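Local coordinates for protein alcohol oxidase (PDB 6F74) that probably oxidises an alcohol substrate using bound FAD, as a VAO-type flavoprotein oxidase, at residues A388-P391 and L392-L396; Y412-Y415 and W416-Y419. All blocks are in the same frame, centred on the assembly; numbering follows the deposited sequence.

Interaction 1 (A388-P391 and L392-L396); sequences AVAP and LMNAL
The side-chain amide of Asn394 turns one face to the carbonyl oxygen of Ala390. Asn394 CG lies 3.2 Å from Ala390 O, almost straight over the amide plane. The oxygen therefore meets the amide from above its face, and the angle at Asn394 ND2 is too poor for a hydrogen bond. Near its nitrogen end the amide has Ala390 CB, 4.1 Å from Asn394 ND2. A chi1 of -66° places Asn394 CG beside its own backbone N and so folds the amide back over the preceding turn.

Three backbone bonds join the turns, each from i+4 to i. Met393 N donates to Val389 O over 3.1 Å. Asn394 N reaches Ala390 O at 2.8 Å, nearly straight at 169°. The third is longer and less straight: Ala395 N sits 3.2 Å from Pro391 O. Pro391 has no N-H to give to the turn before, and the helix is kinked there.

On the inner side, Met393 CG meets Val389 CG2 at 4.3 Å. The bent methionine chain continues onto His314 and Leu316 of strand 311-320. Leu392 also reaches Leu316, and it touches Leu337 of helix 328-346. The chemistry divides the helix: exposed Asn394 packs on backbone, while the apolar chains of Val389, Leu392 and Met393 seat the helix on the sheet.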
# COMPACT_ATOMS: atom_id res chain seq x y z
N ALA A 388 17.67 19.82 13.51
CA ALA A 388 17.22 19.19 12.28
C ALA A 388 15.91 19.79 11.74
O ALA A 388 15.78 19.97 10.53
CB ALA A 388 17.09 17.69 12.44
N VAL A 389 14.99 20.16 12.64
CA VAL A 389 13.69 20.74 12.24
C VAL A 389 13.68 22.26 12.31
O VAL A 389 12.67 22.89 12.02
CB VAL A 389 12.49 20.17 13.05
CG1 VAL A 389 12.34 18.68 12.82
CG2 VAL A 389 12.57 20.48 14.56
N ALA A 390 14.82 22.86 12.66
CA ALA A 390 14.93 24.29 12.80
C ALA A 390 14.54 25.02 11.53
O ALA A 390 13.79 25.98 11.62
CB ALA A 390 16.32 24.70 13.28
N PRO A 391 14.99 24.56 10.33
CA PRO A 391 14.60 25.30 9.14
C PRO A 391 13.07 25.48 9.02
O PRO A 391 12.62 26.56 8.63
CB PRO A 391 15.16 24.44 7.99
CG PRO A 391 16.31 23.71 8.61
CD PRO A 391 15.79 23.37 9.97
N LEU A 392 12.32 24.46 9.42
CA LEU A 392 10.85 24.54 9.49
C LEU A 392 10.32 25.45 10.60
O LEU A 392 9.47 26.29 10.33
CB LEU A 392 10.21 23.15 9.63
CG LEU A 392 8.66 23.15 9.67
CD1 LEU A 392 8.00 23.86 8.51
CD2 LEU A 392 8.20 21.71 9.78
N MET A 393 10.78 25.28 11.83
CA MET A 393 10.27 26.13 12.95
C MET A 393 10.61 27.60 12.78
O MET A 393 9.78 28.48 13.08
CB MET A 393 10.75 25.61 14.31
CG MET A 393 10.40 24.14 14.56
SD MET A 393 8.64 23.77 14.42
CE MET A 393 8.43 23.28 12.77
N ASN A 394 11.79 27.85 12.23
CA ASN A 394 12.19 29.21 11.90
C ASN A 394 11.26 29.81 10.85
O ASN A 394 10.88 30.98 10.97
CB ASN A 394 13.64 29.27 11.41
CG ASN A 394 14.65 28.90 12.49
OD1 ASN A 394 14.37 28.92 13.70
ND2 ASN A 394 15.87 28.61 12.07
N ALA A 395 10.90 29.03 9.83
CA ALA A 395 10.03 29.54 8.78
C ALA A 395 8.63 29.78 9.30
O ALA A 395 7.95 30.69 8.84
CB ALA A 395 10.00 28.63 7.57
N LEU A 396 8.22 28.98 10.28
CA LEU A 396 6.92 29.15 10.95
C LEU A 396 6.80 30.28 11.95
O LEU A 396 5.68 30.63 12.26
CB LEU A 396 6.49 27.85 11.63
CG LEU A 396 6.10 26.75 10.64
CD1 LEU A 396 5.92 25.43 11.39
CD2 LEU A 396 4.86 27.12 9.82

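Interaction 2 (Y412-Y415 and W416-Y419)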
# COMPACT_ATOMS: atom_id res chain seq x y z
N TYR A 412 13.48 8.59 22.58
CA TYR A 412 13.43 7.14 22.88
C TYR A 412 14.84 6.60 22.84
O TYR A 412 15.70 7.19 22.16
CB TYR A 412 12.56 6.40 21.85
CG TYR A 412 11.14 6.92 21.83
CD1 TYR A 412 10.18 6.44 22.73
CD2 TYR A 412 10.77 7.93 20.96
CE1 TYR A 412 8.90 6.94 22.72
CE2 TYR A 412 9.49 8.42 20.95
CZ TYR A 412 8.56 7.93 21.83
OH TYR A 412 7.28 8.42 21.86
N GLN A 413 15.08 5.49 23.54
CA GLN A 413 16.44 4.90 23.65
C GLN A 413 16.73 3.71 22.67
O GLN A 413 17.80 3.11 22.73
CB GLN A 413 16.75 4.48 25.09
CG GLN A 413 16.53 5.59 26.11
CD GLN A 413 17.31 6.88 25.80
OE1 GLN A 413 18.53 6.87 25.86
NE2 GLN A 413 16.62 7.99 25.47
N ASP A 414 15.78 3.41 21.79
CA ASP A 414 16.02 2.48 20.66
C ASP A 414 14.94 2.62 19.61
O ASP A 414 13.97 3.38 19.80
CB ASP A 414 16.16 0.99 21.12
CG ASP A 414 14.83 0.23 21.14
OD1 ASP A 414 13.95 0.63 21.92
OD2 ASP A 414 14.67 -0.75 20.39
N TYR A 415 15.09 1.92 18.50
CA TYR A 415 14.12 2.01 17.44
C TYR A 415 12.72 1.51 17.86
O TYR A 415 11.69 2.11 17.51
CB TYR A 415 14.60 1.22 16.22
CG TYR A 415 13.63 1.32 15.08
CD1 TYR A 415 13.54 2.49 14.33
CD2 TYR A 415 12.77 0.27 14.77
CE1 TYR A 415 12.66 2.61 13.28
CE2 TYR A 415 11.86 0.37 13.72
CZ TYR A 415 11.81 1.55 12.98
OH TYR A 415 10.94 1.69 11.93
N TRP A 416 12.68 0.38 18.55
CA TRP A 416 11.41 -0.30 18.78
C TRP A 416 10.51 0.36 19.79
O TRP A 416 9.29 0.37 19.57
CB TRP A 416 11.61 -1.76 19.12
CG TRP A 416 12.19 -2.47 17.95
CD1 TRP A 416 13.46 -2.95 17.83
CD2 TRP A 416 11.55 -2.70 16.70
NE1 TRP A 416 13.64 -3.48 16.59
CE2 TRP A 416 12.48 -3.35 15.87
CE3 TRP A 416 10.28 -2.42 16.19
CZ2 TRP A 416 12.19 -3.72 14.57
CZ3 TRP A 416 9.98 -2.79 14.89
CH2 TRP A 416 10.94 -3.43 14.09
N SER A 417 11.06 0.92 20.87
CA SER A 417 10.23 1.69 21.81
C SER A 417 9.66 2.93 21.08
O SER A 417 8.50 3.30 21.28
CB SER A 417 11.03 2.10 23.05
OG SER A 417 12.10 2.99 22.72
N PHE A 418 10.48 3.52 20.21
CA PHE A 418 10.06 4.62 19.34
C PHE A 418 8.95 4.16 18.40
O PHE A 418 7.93 4.85 18.26
CB PHE A 418 11.25 5.21 18.53
CG PHE A 418 10.84 5.71 17.16
CD1 PHE A 418 10.10 6.88 17.03
CD2 PHE A 418 11.12 4.96 16.02
CE1 PHE A 418 9.67 7.31 15.77
CE2 PHE A 418 10.69 5.39 14.76
CZ PHE A 418 9.97 6.56 14.64
N TYR A 419 9.17 3.03 17.74
CA TYR A 419 8.28 2.57 16.69
C TYR A 419 6.88 2.41 17.25
O TYR A 419 5.90 2.90 16.68
CB TYR A 419 8.73 1.25 16.05
CG TYR A 419 7.76 0.77 15.01
CD1 TYR A 419 7.77 1.32 13.72
CD2 TYR A 419 6.76 -0.12 15.33
CE1 TYR A 419 6.84 0.91 12.76
CE2 TYR A 419 5.83 -0.53 14.39
CZ TYR A 419 5.87 -0.01 13.10
OH TYR A 419 4.90 -0.40 12.17
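This is a helix N-cap combined with an aromatic cluster, at the turn where strand 403-412 passes into helix 415-422. Asp414 is the capping residue. Its OD2 accepts from Trp416 N at 2.9 Å, well above the carboxylate plane. Its OD1 is gripped twice from the same face of that plane: Ser417 N is 3.1 Å from Asp414 OD1, and Ser417 OG donates to it as well. Asn307 adds a further bond to Asp414 OD2. The carboxylate thus meets the N-H groups at the helix start, which probably favours its charged form.

The rings pack around Tyr415. Its edge points into the face of Trp416, a T-shaped pair with planes at 84°; Tyr415 CD2 lies over the centre of the indole, 3.7 Å from Trp416 CD2. With chi1 at -178°, Tyr415 extends its ring away from its own N, CD2 edge onto the indole face. Phe418 turns an edge toward the Tyr415 face, in an offset pair with planes at 62°. Before the cap, Tyr412 lays one face under Phe418 CA, a CH-pi contact of 3.8 Å from that atom to the ring centroid.

Outside partners hold the polar ends: Tyr412 OH bonds Glu422, Trp416 NE1 bonds Val224 O and Tyr419 OH bonds Gly229 O. Trp416 packs on helix 212-221, Phe418 on Trp376 of strand 370-378, and Tyr412 pairs with Val311 of strand 311-320.

In the fold
Interaction 1 closes before interaction 2 opens, in series along the chain. Their centres are 24 Å apart and their nearest atoms about 12 Å, so they do not touch. Both belong to the region built on the seven-stranded antiparallel sheet. Helix 382-396 follows strand 370-378 and leads to strand 403-412, an outermost strand of that sheet, whose end enters helix 415-422. Strands 311-320 and 370-378 touch both contacts. Interaction 1 is packing away from the annotated sites. Interaction 2 lies close to the FAD site, consistent with this region meeting the FAD-binding part there: the side chain of Tyr419 lies about 4 Å from the FAD-binding residue Gly230 and about 7 Å from the bound FAD.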